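Local structure of putative Outer membrane protein (6GW5) at residues L8-L19 with Q406-M416. The protein probably acts as an outer-membrane adhesin (SabA) whose lectin-like extracellular domain, the part present here, attaches the bacterium to host glycans. Sequence-based numbering, arbitrary orientation.
Sequences LNEKYEQLSQYL and QSNLSQALAAM
Y12 of helix 3-32 meets L409, A412, L413 and M416 of segment 406-416, and its side chain touches all four, L413 CD1 at Y12 CB and the others at the ring. L409 CD1 lies 4.2 Å from the Y12 ring centroid and 30° off the ring normal, an off-centre CH-pi approach. M416 makes a Met-aromatic contact of oblique geometry: its SD is 5.2 Å from the same centroid, while A412 CB reaches Y12 CE2 at 4.1 Å. Two leucines serve as knobs in holes of the partner helix. L409 enters among Y12, L15, S16 and L19, its CG anti to the backbone N (chi1 -178°), which carries the branch across so that CD2 comes 4.0 Å from L15 CD2. L413 fills the next hole, formed by N9, Y12, E13 and S16, with CD2 3.9 Å from S16 CB. M416 runs alongside N9, the two side chains pointing opposite ways, SD lying 3.7 Å from N9 CB, and its CE meets L8 CD2. In the second shell, L8 CG sits over one face of the Y12 ring, displaced from its centre, and the phenol oxygen hydrogen-bonds N375 OD1, tethering the ring's far end. The segment axes approach to 9.9 Å at 138°: helix 3-32, largely in a predicted coiled coil, packs roughly antiparallel to the last modelled helix, about 41 Å from the chain centre to the contact centre. With no hydrogen bond joining the two segments, their association rests on apolar and sulfur-aromatic contacts, and the match of knobs and holes probably sets their register.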
loop_
_atom_site.group_PDB
_atom_site.type_symbol
_atom_site.label_atom_id
_atom_site.label_comp_id
_atom_site.label_asym_id
_atom_site.label_seq_id
_atom_site.Cartn_x
_atom_site.Cartn_y
_atom_site.Cartn_z
ATOM N N LEU A 8 -28.420 -27.435 27.160
ATOM C CA LEU A 8 -27.290 -27.170 28.025
ATOM C C LEU A 8 -26.027 -26.821 27.220
ATOM O O LEU A 8 -25.226 -25.967 27.625
ATOM C CB LEU A 8 -27.024 -28.410 28.897
ATOM C CG LEU A 8 -26.298 -28.220 30.228
ATOM C CD1 LEU A 8 -27.218 -27.525 31.217
ATOM C CD2 LEU A 8 -25.828 -29.549 30.807
ATOM N N ASN A 9 -25.832 -27.554 26.132
ATOM C CA ASN A 9 -24.639 -27.445 25.315
ATOM C C ASN A 9 -24.579 -26.109 24.614
ATOM O O ASN A 9 -23.502 -25.571 24.419
ATOM C CB ASN A 9 -24.597 -28.581 24.289
ATOM C CG ASN A 9 -23.446 -28.448 23.300
ATOM O OD1 ASN A 9 -22.278 -28.669 23.637
ATOM N ND2 ASN A 9 -23.772 -28.078 22.080
ATOM N N GLU A 10 -25.725 -25.563 24.242
ATOM C CA GLU A 10 -25.687 -24.292 23.536
ATOM C C GLU A 10 -25.714 -23.120 24.527
ATOM O O GLU A 10 -25.220 -22.039 24.203
ATOM C CB GLU A 10 -26.670 -24.169 22.350
ATOM C CG GLU A 10 -28.067 -24.798 22.444
ATOM C CD GLU A 10 -29.051 -23.922 23.200
ATOM O OE1 GLU A 10 -30.214 -23.769 22.742
ATOM O OE2 GLU A 10 -28.669 -23.338 24.229
ATOM N N LYS A 11 -26.296 -23.335 25.704
ATOM C CA LYS A 11 -26.174 -22.369 26.779
ATOM C C LYS A 11 -24.719 -22.307 27.230
ATOM O O LYS A 11 -24.169 -21.213 27.461
ATOM C CB LYS A 11 -27.141 -22.690 27.916
ATOM C CG LYS A 11 -28.563 -22.396 27.480
ATOM C CD LYS A 11 -29.569 -22.234 28.598
ATOM C CE LYS A 11 -30.732 -21.400 28.006
ATOM N NZ LYS A 11 -31.813 -20.977 28.934
ATOM N N TYR A 12 -24.072 -23.466 27.297
ATOM C CA TYR A 12 -22.674 -23.497 27.690
ATOM C C TYR A 12 -21.842 -22.763 26.662
ATOM O O TYR A 12 -20.999 -21.959 27.023
ATOM C CB TYR A 12 -22.138 -24.928 27.885
ATOM C CG TYR A 12 -22.504 -25.653 29.178
ATOM C CD1 TYR A 12 -23.175 -25.022 30.229
ATOM C CD2 TYR A 12 -22.159 -26.999 29.344
ATOM C CE1 TYR A 12 -23.500 -25.709 31.395
ATOM C CE2 TYR A 12 -22.486 -27.698 30.505
ATOM C CZ TYR A 12 -23.148 -27.051 31.541
ATOM O OH TYR A 12 -23.482 -27.741 32.697
ATOM N N GLU A 13 -22.084 -23.048 25.391
ATOM C CA GLU A 13 -21.266 -22.478 24.339
ATOM C C GLU A 13 -21.461 -20.965 24.292
ATOM O O GLU A 13 -20.557 -20.218 23.992
ATOM C CB GLU A 13 -21.545 -23.162 23.000
ATOM C CG GLU A 13 -20.359 -23.091 22.058
ATOM C CD GLU A 13 -20.676 -23.296 20.577
ATOM O OE1 GLU A 13 -19.864 -24.024 19.979
ATOM O OE2 GLU A 13 -21.675 -22.758 19.993
ATOM N N GLN A 14 -22.638 -20.524 24.672
ATOM C CA GLN A 14 -22.941 -19.114 24.661
ATOM C C GLN A 14 -22.306 -18.360 25.830
ATOM O O GLN A 14 -21.869 -17.228 25.682
ATOM C CB GLN A 14 -24.452 -18.885 24.675
ATOM C CG GLN A 14 -24.924 -18.013 23.541
ATOM C CD GLN A 14 -24.947 -16.573 23.889
ATOM O OE1 GLN A 14 -25.620 -16.221 24.827
ATOM N NE2 GLN A 14 -24.235 -15.738 23.158
ATOM N N LEU A 15 -22.302 -18.973 27.000
ATOM C CA LEU A 15 -21.675 -18.361 28.153
ATOM C C LEU A 15 -20.165 -18.231 27.901
ATOM O O LEU A 15 -19.534 -17.218 28.200
ATOM C CB LEU A 15 -21.957 -19.187 29.404
ATOM C CG LEU A 15 -21.204 -18.766 30.671
ATOM C CD1 LEU A 15 -21.554 -17.356 31.096
ATOM C CD2 LEU A 15 -21.502 -19.730 31.810
ATOM N N SER A 16 -19.604 -19.296 27.363
ATOM C CA SER A 16 -18.209 -19.363 27.019
ATOM C C SER A 16 -17.857 -18.280 26.046
ATOM O O SER A 16 -16.809 -17.669 26.161
ATOM C CB SER A 16 -17.899 -20.710 26.403
ATOM O OG SER A 16 -16.537 -20.782 26.070
ATOM N N GLN A 17 -18.738 -18.043 25.091
ATOM C CA GLN A 17 -18.476 -16.982 24.169
ATOM C C GLN A 17 -18.557 -15.641 24.889
ATOM O O GLN A 17 -17.688 -14.821 24.690
ATOM C CB GLN A 17 -19.202 -17.124 22.808
ATOM C CG GLN A 17 -20.132 -15.994 22.370
ATOM C CD GLN A 17 -19.515 -14.598 22.202
ATOM O OE1 GLN A 17 -20.065 -13.671 22.769
ATOM N NE2 GLN A 17 -18.418 -14.434 21.457
ATOM N N TYR A 18 -19.533 -15.426 25.762
ATOM C CA TYR A 18 -19.600 -14.120 26.470
ATOM C C TYR A 18 -18.301 -13.862 27.246
ATOM O O TYR A 18 -17.837 -12.721 27.350
ATOM C CB TYR A 18 -20.787 -14.028 27.438
ATOM C CG TYR A 18 -22.191 -13.933 26.843
ATOM C CD1 TYR A 18 -22.474 -13.126 25.726
ATOM C CD2 TYR A 18 -23.270 -14.588 27.468
ATOM C CE1 TYR A 18 -23.763 -13.031 25.216
ATOM C CE2 TYR A 18 -24.560 -14.474 26.987
ATOM C CZ TYR A 18 -24.802 -13.705 25.860
ATOM O OH TYR A 18 -26.089 -13.625 25.363
ATOM N N LEU A 19 -17.753 -14.926 27.825
ATOM C CA LEU A 19 -16.552 -14.812 28.635
ATOM C C LEU A 19 -15.346 -14.499 27.772
ATOM O O LEU A 19 -14.452 -13.803 28.192
ATOM C CB LEU A 19 -16.313 -16.083 29.424
ATOM C CG LEU A 19 -17.421 -16.437 30.419
ATOM C CD1 LEU A 19 -17.128 -17.768 31.104
ATOM C CD2 LEU A 19 -17.660 -15.362 31.473
ATOM N N GLN A 406 -14.180 -21.496 34.567
ATOM C CA GLN A 406 -14.112 -21.341 33.126
ATOM C C GLN A 406 -13.460 -22.573 32.515
ATOM O O GLN A 406 -13.903 -23.058 31.481
ATOM C CB GLN A 406 -13.339 -20.084 32.720
ATOM C CG GLN A 406 -13.149 -19.949 31.211
ATOM C CD GLN A 406 -12.541 -18.620 30.808
ATOM O OE1 GLN A 406 -11.610 -18.125 31.453
ATOM N NE2 GLN A 406 -13.075 -18.029 29.729
ATOM N N SER A 407 -12.389 -23.041 33.136
ATOM C CA SER A 407 -11.750 -24.289 32.732
ATOM C C SER A 407 -12.762 -25.445 32.742
ATOM O O SER A 407 -12.902 -26.170 31.751
ATOM C CB SER A 407 -10.570 -24.588 33.659
ATOM O OG SER A 407 -9.783 -25.652 33.173
ATOM N N ASN A 408 -13.483 -25.586 33.857
ATOM C CA ASN A 408 -14.556 -26.583 33.964
ATOM C C ASN A 408 -15.531 -26.481 32.800
ATOM O O ASN A 408 -15.898 -27.474 32.193
ATOM C CB ASN A 408 -15.357 -26.437 35.293
ATOM C CG ASN A 408 -14.626 -26.993 36.520
ATOM O OD1 ASN A 408 -13.669 -27.749 36.411
ATOM N ND2 ASN A 408 -15.092 -26.614 37.694
ATOM N N LEU A 409 -15.993 -25.269 32.536
ATOM C CA LEU A 409 -16.975 -25.033 31.489
ATOM C C LEU A 409 -16.438 -25.477 30.148
ATOM O O LEU A 409 -17.139 -26.091 29.376
ATOM C CB LEU A 409 -17.315 -23.545 31.444
ATOM C CG LEU A 409 -18.358 -23.110 30.433
ATOM C CD1 LEU A 409 -19.756 -23.543 30.849
ATOM C CD2 LEU A 409 -18.299 -21.612 30.279
ATOM N N SER A 410 -15.181 -25.162 29.877
ATOM C CA SER A 410 -14.568 -25.569 28.630
ATOM C C SER A 410 -14.412 -27.081 28.483
ATOM O O SER A 410 -14.709 -27.644 27.431
ATOM C CB SER A 410 -13.237 -24.883 28.479
ATOM O OG SER A 410 -12.595 -25.434 27.361
ATOM N N GLN A 411 -13.958 -27.718 29.556
ATOM C CA GLN A 411 -13.834 -29.159 29.607
ATOM C C GLN A 411 -15.186 -29.831 29.378
ATOM O O GLN A 411 -15.256 -30.806 28.649
ATOM C CB GLN A 411 -13.154 -29.614 30.894
ATOM C CG GLN A 411 -12.585 -31.032 30.838
ATOM C CD GLN A 411 -11.396 -31.235 29.853
ATOM O OE1 GLN A 411 -11.620 -31.192 28.655
ATOM N NE2 GLN A 411 -10.158 -31.493 30.349
ATOM N N ALA A 412 -16.259 -29.293 29.952
ATOM C CA ALA A 412 -17.626 -29.808 29.677
ATOM C C ALA A 412 -18.097 -29.603 28.222
ATOM O O ALA A 412 -18.733 -30.478 27.639
ATOM C CB ALA A 412 -18.644 -29.207 30.640
ATOM N N LEU A 413 -17.772 -28.462 27.638
ATOM C CA LEU A 413 -18.045 -28.242 26.238
ATOM C C LEU A 413 -17.304 -29.278 25.350
ATOM O O LEU A 413 -17.859 -29.780 24.368
ATOM C CB LEU A 413 -17.666 -26.791 25.862
ATOM C CG LEU A 413 -18.607 -25.849 25.104
ATOM C CD1 LEU A 413 -20.035 -25.979 25.577
ATOM C CD2 LEU A 413 -18.132 -24.387 25.171
ATOM N N ALA A 414 -16.064 -29.608 25.713
ATOM C CA ALA A 414 -15.198 -30.511 24.928
ATOM C C ALA A 414 -15.646 -31.977 25.036
ATOM O O ALA A 414 -15.611 -32.725 24.056
ATOM C CB ALA A 414 -13.751 -30.364 25.389
ATOM N N ALA A 415 -16.052 -32.358 26.247
ATOM C CA ALA A 415 -16.703 -33.632 26.520
ATOM C C ALA A 415 -17.988 -33.774 25.733
ATOM O O ALA A 415 -18.268 -34.832 25.191
ATOM C CB ALA A 415 -17.012 -33.755 27.995
ATOM N N MET A 416 -18.758 -32.697 25.644
ATOM C CA MET A 416 -19.945 -32.682 24.786
ATOM C C MET A 416 -19.637 -32.698 23.272
ATOM O O MET A 416 -20.547 -32.942 22.496
ATOM C CB MET A 416 -20.839 -31.490 25.144
ATOM C CG MET A 416 -21.377 -31.544 26.571
ATOM S SD MET A 416 -22.530 -30.204 26.927
ATOM C CE MET A 416 -23.959 -31.093 27.492
#